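Local atomic coordinates of probable tRNA pseudouridine synthase D (Methanosarcina mazei, PDB entry 1Z2Z), a protein that probably isomerises uridine 13 of transfer RNAs to pseudouridine, as a member of the TruD family of pseudouridine synthases. Residues 32-37 against 88-93; 80-85 against 128-133. All blocks are in the same frame, centred on the assembly; numbering follows the deposited sequence.

Both contacts belong to the same mixed sheet and lie near D86, the predicted nucleophile. Contact 1 pairs two parallel strands of the sheet. Contact 2 joins 80-85 to 128-133, the approach to strand 130-142. Their centres are about 12 Å apart. E37 of contact 1 connects them: E37 OE2 forms a salt bridge with K85 NZ of contact 2 at 3.2 Å, and E37 also packs on L130 and N133. A weak hydrogen bond runs from Q93 NE2 to G83 O. The side chain of F33 of contact 1 is about 4 Å, and that of K85 of contact 2 about 5 Å, from the side chain of D86.

Contact 1 of 2, residues 32-37 against 88-93; sequences DFIVKE and RALTTQ
V35 and T91 are paired residues on two parallel strands, 33-37 and 90-93. The axes of these two segments approach to 4.8 Å, 1° from parallel. Four backbone hydrogen bonds join them. L90 N donates to F33 O, and V35 N donates to L90 O. The pattern repeats two residues on, where T92 N donates to V35 O and E37 N to T92 O. L90 and T92 thus each bond to the residues before and after their partner, I34 or K36, as parallel pairing requires.

I34 and L90 lie side by side and point the same way, with I34 CD1 4.1 Å from L90 CD2. V35 and T91 occupy the other face, where V35 CB meets T91 CG2.

E37 carries the contact past the last backbone bond. Its CB lies 3.5 Å from T92 O. CG is anti to the backbone N (chi1 -174°) and packs on L130 of strand 130-142. The extended chain carries CD to 4.1 Å from Q93 CB. OE1 accepts a hydrogen bond from K94 N. OE2 is 3.9 Å from Q93 CB and has K85 as its charged partner. The carboxylate stands nearly perpendicular to the Q93 amide, at 89°.

Two more strands continue the sheet. Strand 130-142 pairs antiparallel with 33-39, and its I137 and R136 touch F33 and I34. Strand 49-57 pairs antiparallel with 90-98, and its T55 touches L90 and T92.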
loop_
_atom_site.group_PDB
_atom_site.type_symbol
_atom_site.label_atom_id
_atom_site.label_comp_id
_atom_site.label_asym_id
_atom_site.label_seq_id
_atom_site.Cartn_x
_atom_site.Cartn_y
_atom_site.Cartn_z
ATOM N N ASP A 32 -17.768 -11.548 -0.529
ATOM C CA ASP A 32 -16.532 -12.274 -0.231
ATOM C C ASP A 32 -15.412 -11.364 0.258
ATOM O O ASP A 32 -14.288 -11.814 0.525
ATOM C CB ASP A 32 -16.044 -13.057 -1.452
ATOM C CG ASP A 32 -16.754 -14.396 -1.613
ATOM O OD1 ASP A 32 -16.441 -15.113 -2.585
ATOM O OD2 ASP A 32 -17.620 -14.726 -0.768
ATOM N N PHE A 33 -15.724 -10.079 0.375
ATOM C CA PHE A 33 -14.749 -9.105 0.838
ATOM C C PHE A 33 -15.445 -8.074 1.706
ATOM O O PHE A 33 -15.859 -7.027 1.218
ATOM C CB PHE A 33 -14.080 -8.404 -0.346
ATOM C CG PHE A 33 -12.681 -7.953 -0.056
ATOM C CD1 PHE A 33 -11.596 -8.755 -0.393
ATOM C CD2 PHE A 33 -12.446 -6.756 0.602
ATOM C CE1 PHE A 33 -10.299 -8.373 -0.077
ATOM C CE2 PHE A 33 -11.151 -6.365 0.925
ATOM C CZ PHE A 33 -10.076 -7.177 0.584
ATOM N N ILE A 34 -15.570 -8.366 2.992
ATOM C CA ILE A 34 -16.231 -7.436 3.882
ATOM C C ILE A 34 -15.231 -6.591 4.647
ATOM O O ILE A 34 -14.314 -7.109 5.279
ATOM C CB ILE A 34 -17.159 -8.188 4.832
ATOM C CG1 ILE A 34 -18.227 -8.908 3.981
ATOM C CG2 ILE A 34 -17.757 -7.234 5.857
ATOM C CD1 ILE A 34 -19.332 -9.587 4.751
ATOM N N VAL A 35 -15.401 -5.278 4.561
ATOM C CA VAL A 35 -14.508 -4.340 5.227
ATOM C C VAL A 35 -15.312 -3.387 6.088
ATOM O O VAL A 35 -16.031 -2.547 5.559
ATOM C CB VAL A 35 -13.745 -3.495 4.213
ATOM C CG1 VAL A 35 -12.793 -2.576 4.930
ATOM C CG2 VAL A 35 -13.034 -4.377 3.233
ATOM N N LYS A 36 -15.183 -3.507 7.407
ATOM C CA LYS A 36 -15.918 -2.641 8.327
ATOM C C LYS A 36 -14.950 -1.727 9.071
ATOM O O LYS A 36 -14.105 -2.200 9.818
ATOM C CB LYS A 36 -16.694 -3.472 9.351
ATOM C CG LYS A 36 -17.666 -4.481 8.776
ATOM C CD LYS A 36 -18.443 -5.158 9.894
ATOM C CE LYS A 36 -19.470 -6.151 9.340
ATOM N NZ LYS A 36 -20.401 -6.720 10.379
ATOM N N GLU A 37 -15.102 -0.420 8.885
ATOM C CA GLU A 37 -14.236 0.577 9.511
ATOM C C GLU A 37 -14.347 0.692 11.030
ATOM O O GLU A 37 -15.416 0.482 11.601
ATOM C CB GLU A 37 -14.532 1.931 8.890
ATOM C CG GLU A 37 -13.622 3.033 9.339
ATOM C CD GLU A 37 -14.182 4.404 9.033
ATOM O OE1 GLU A 37 -15.047 4.875 9.804
ATOM O OE2 GLU A 37 -13.768 4.990 8.013
ATOM N N ARG A 88 -15.619 -3.117 -5.302
ATOM C CA ARG A 88 -16.071 -4.504 -5.319
ATOM C C ARG A 88 -16.034 -5.147 -3.946
ATOM O O ARG A 88 -15.183 -5.998 -3.685
ATOM C CB ARG A 88 -15.235 -5.361 -6.283
ATOM C CG ARG A 88 -15.836 -6.762 -6.502
ATOM C CD ARG A 88 -15.326 -7.462 -7.770
ATOM N NE ARG A 88 -15.928 -8.789 -7.957
ATOM C CZ ARG A 88 -17.210 -9.010 -8.257
ATOM N NH1 ARG A 88 -18.048 -7.996 -8.413
ATOM N NH2 ARG A 88 -17.657 -10.250 -8.394
ATOM N N ALA A 89 -16.958 -4.771 -3.068
ATOM C CA ALA A 89 -16.973 -5.350 -1.729
ATOM C C ALA A 89 -18.129 -4.820 -0.910
ATOM O O ALA A 89 -18.811 -3.888 -1.320
ATOM C CB ALA A 89 -15.670 -5.034 -1.022
ATOM N N LEU A 90 -18.369 -5.426 0.241
ATOM C CA LEU A 90 -19.426 -4.943 1.107
ATOM C C LEU A 90 -18.706 -4.188 2.214
ATOM O O LEU A 90 -18.066 -4.781 3.090
ATOM C CB LEU A 90 -20.247 -6.094 1.678
ATOM C CG LEU A 90 -21.217 -5.664 2.782
ATOM C CD1 LEU A 90 -22.136 -4.577 2.286
ATOM C CD2 LEU A 90 -21.982 -6.862 3.278
ATOM N N THR A 91 -18.832 -2.869 2.172
ATOM C CA THR A 91 -18.139 -2.019 3.120
ATOM C C THR A 91 -18.985 -1.025 3.899
ATOM O O THR A 91 -19.867 -0.370 3.346
ATOM C CB THR A 91 -17.091 -1.213 2.395
ATOM O OG1 THR A 91 -17.737 -0.137 1.702
ATOM C CG2 THR A 91 -16.365 -2.082 1.382
ATOM N N THR A 92 -18.650 -0.896 5.181
ATOM C CA THR A 92 -19.293 0.003 6.132
ATOM C C THR A 92 -18.255 1.054 6.582
ATOM O O THR A 92 -17.093 0.712 6.818
ATOM C CB THR A 92 -19.740 -0.803 7.359
ATOM O OG1 THR A 92 -20.607 -1.860 6.936
ATOM C CG2 THR A 92 -20.457 0.063 8.366
ATOM N N GLN A 93 -18.655 2.316 6.711
ATOM C CA GLN A 93 -17.729 3.365 7.140
ATOM C C GLN A 93 -18.481 4.596 7.616
ATOM O O GLN A 93 -19.679 4.733 7.373
ATOM C CB GLN A 93 -16.826 3.800 5.998
ATOM C CG GLN A 93 -17.546 4.617 4.957
ATOM C CD GLN A 93 -16.708 4.823 3.728
ATOM O OE1 GLN A 93 -17.109 4.486 2.609
ATOM N NE2 GLN A 93 -15.526 5.366 3.927
#

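Contact 2 of 2, residues 80-85 against 128-133; sequences SVAGTK and GDLWGN
A82 meets D129 and L130 at the turn into strand 130-142 and has the most surface buried here. D129 is the centre of that turn, an inverse gamma turn closed by a bond from L130 N to G128 O. W131 and G132 both face I38 and form a classic beta bulge. One backbone hydrogen bond holds the loop to the turn: G128 N donates to A82 O at 2.9 Å, on a lone pair in the carbonyl plane. A82 CB points at the turn and meets D129 O at 4.0 Å and L130 CB at 4.1 Å. The D129 carboxylate has its salt bridge with R41.

K85 comes next to A82 in buried surface. Its chain bends at chi2 (-64°), and the ammonium reaches across to N133, which approaches from the opposite direction. E37 is the charged partner of K85, through a salt bridge. The direct bond from K85 NZ to N133 OD1 is weak, at 3.4 Å. A water accepts from K85 NZ at 3.3 Å and donates to N133 OD1 at 2.9 Å. The amide's rotation is uncertain, because ND2 also lies beside NZ. A leucine in place of N133 would probably leave this water without its acceptor and K85 with one polar partner fewer. L130 CG sits between its backbone N and carbonyl carbon (chi1 84°), and CD1 lies beside K85 NZ.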
loop_
_atom_site.group_PDB
_atom_site.type_symbol
_atom_site.label_atom_id
_atom_site.label_comp_id
_atom_site.label_asym_id
_atom_site.label_seq_id
_atom_site.Cartn_x
_atom_site.Cartn_y
_atom_site.Cartn_z
ATOM N N SER A 80 -17.635 13.966 2.899
ATOM C CA SER A 80 -16.299 13.374 2.982
ATOM C C SER A 80 -16.177 12.091 3.773
ATOM O O SER A 80 -16.957 11.795 4.678
ATOM C CB SER A 80 -15.221 14.388 3.463
ATOM O OG SER A 80 -15.357 14.809 4.805
ATOM N N VAL A 81 -15.172 11.324 3.386
ATOM C CA VAL A 81 -14.902 10.047 3.994
ATOM C C VAL A 81 -13.577 10.087 4.767
ATOM O O VAL A 81 -12.732 10.971 4.550
ATOM C CB VAL A 81 -14.863 8.978 2.886
ATOM C CG1 VAL A 81 -16.217 8.880 2.236
ATOM C CG2 VAL A 81 -13.836 9.354 1.818
ATOM N N ALA A 82 -13.422 9.139 5.687
ATOM C CA ALA A 82 -12.213 9.021 6.486
ATOM C C ALA A 82 -11.180 8.251 5.667
ATOM O O ALA A 82 -9.977 8.495 5.773
ATOM C CB ALA A 82 -12.520 8.286 7.772
ATOM N N GLY A 83 -11.674 7.333 4.834
ATOM C CA GLY A 83 -10.820 6.520 3.979
ATOM C C GLY A 83 -11.614 5.815 2.890
ATOM O O GLY A 83 -12.683 5.281 3.154
ATOM N N THR A 84 -11.106 5.781 1.667
ATOM C CA THR A 84 -11.856 5.136 0.602
ATOM C C THR A 84 -11.868 3.601 0.583
ATOM O O THR A 84 -10.850 2.964 0.330
ATOM C CB THR A 84 -11.392 5.646 -0.753
ATOM O OG1 THR A 84 -11.652 7.051 -0.840
ATOM C CG2 THR A 84 -12.147 4.940 -1.869
ATOM N N LYS A 85 -13.038 3.011 0.821
ATOM C CA LYS A 85 -13.167 1.560 0.831
ATOM C C LYS A 85 -13.346 1.021 -0.584
ATOM O O LYS A 85 -13.812 1.730 -1.487
ATOM C CB LYS A 85 -14.345 1.136 1.702
ATOM C CG LYS A 85 -14.524 1.970 2.950
ATOM C CD LYS A 85 -13.362 1.849 3.917
ATOM C CE LYS A 85 -13.449 2.928 5.000
ATOM N NZ LYS A 85 -12.541 2.699 6.175
ATOM N N GLY A 128 -8.333 10.180 7.465
ATOM C CA GLY A 128 -7.514 9.904 8.621
ATOM C C GLY A 128 -8.324 9.745 9.880
ATOM O O GLY A 128 -7.841 9.141 10.829
ATOM N N ASP A 129 -9.549 10.257 9.915
ATOM C CA ASP A 129 -10.339 10.124 11.132
ATOM C C ASP A 129 -10.825 8.715 11.435
ATOM O O ASP A 129 -11.984 8.542 11.764
ATOM C CB ASP A 129 -11.562 11.037 11.109
ATOM C CG ASP A 129 -11.205 12.508 11.104
ATOM O OD1 ASP A 129 -10.051 12.852 10.739
ATOM O OD2 ASP A 129 -12.102 13.317 11.447
ATOM N N LEU A 130 -9.983 7.700 11.312
ATOM C CA LEU A 130 -10.429 6.354 11.662
ATOM C C LEU A 130 -9.228 5.624 12.249
ATOM O O LEU A 130 -8.082 5.948 11.936
ATOM C CB LEU A 130 -10.947 5.585 10.437
ATOM C CG LEU A 130 -9.891 4.871 9.585
ATOM C CD1 LEU A 130 -10.551 3.934 8.606
ATOM C CD2 LEU A 130 -9.032 5.900 8.877
ATOM N N TRP A 131 -9.482 4.648 13.104
ATOM C CA TRP A 131 -8.392 3.901 13.686
ATOM C C TRP A 131 -7.953 2.884 12.656
ATOM O O TRP A 131 -6.963 3.085 11.959
ATOM C CB TRP A 131 -8.826 3.191 14.963
ATOM C CG TRP A 131 -7.742 2.312 15.507
ATOM C CD1 TRP A 131 -7.476 1.017 15.147
ATOM C CD2 TRP A 131 -6.705 2.696 16.417
ATOM N NE1 TRP A 131 -6.338 0.580 15.769
ATOM C CE2 TRP A 131 -5.840 1.588 16.553
ATOM C CE3 TRP A 131 -6.417 3.873 17.125
ATOM C CZ2 TRP A 131 -4.704 1.618 17.373
ATOM C CZ3 TRP A 131 -5.283 3.901 17.943
ATOM C CH2 TRP A 131 -4.441 2.777 18.055
ATOM N N GLY A 132 -8.704 1.794 12.547
ATOM C CA GLY A 132 -8.366 0.770 11.578
ATOM C C GLY A 132 -9.539 0.293 10.743
ATOM O O GLY A 132 -10.555 0.985 10.598
ATOM N N ASN A 133 -9.391 -0.914 10.203
ATOM C CA ASN A 133 -10.403 -1.537 9.356
ATOM C C ASN A 133 -10.497 -3.049 9.621
ATOM O O ASN A 133 -9.515 -3.779 9.476
ATOM C CB ASN A 133 -10.059 -1.300 7.872
ATOM C CG ASN A 133 -10.520 0.067 7.348
ATOM O OD1 ASN A 133 -9.886 0.644 6.473
ATOM N ND2 ASN A 133 -11.638 0.563 7.858
HETATM O O HOH W 1 -9.556 3.023 4.899
#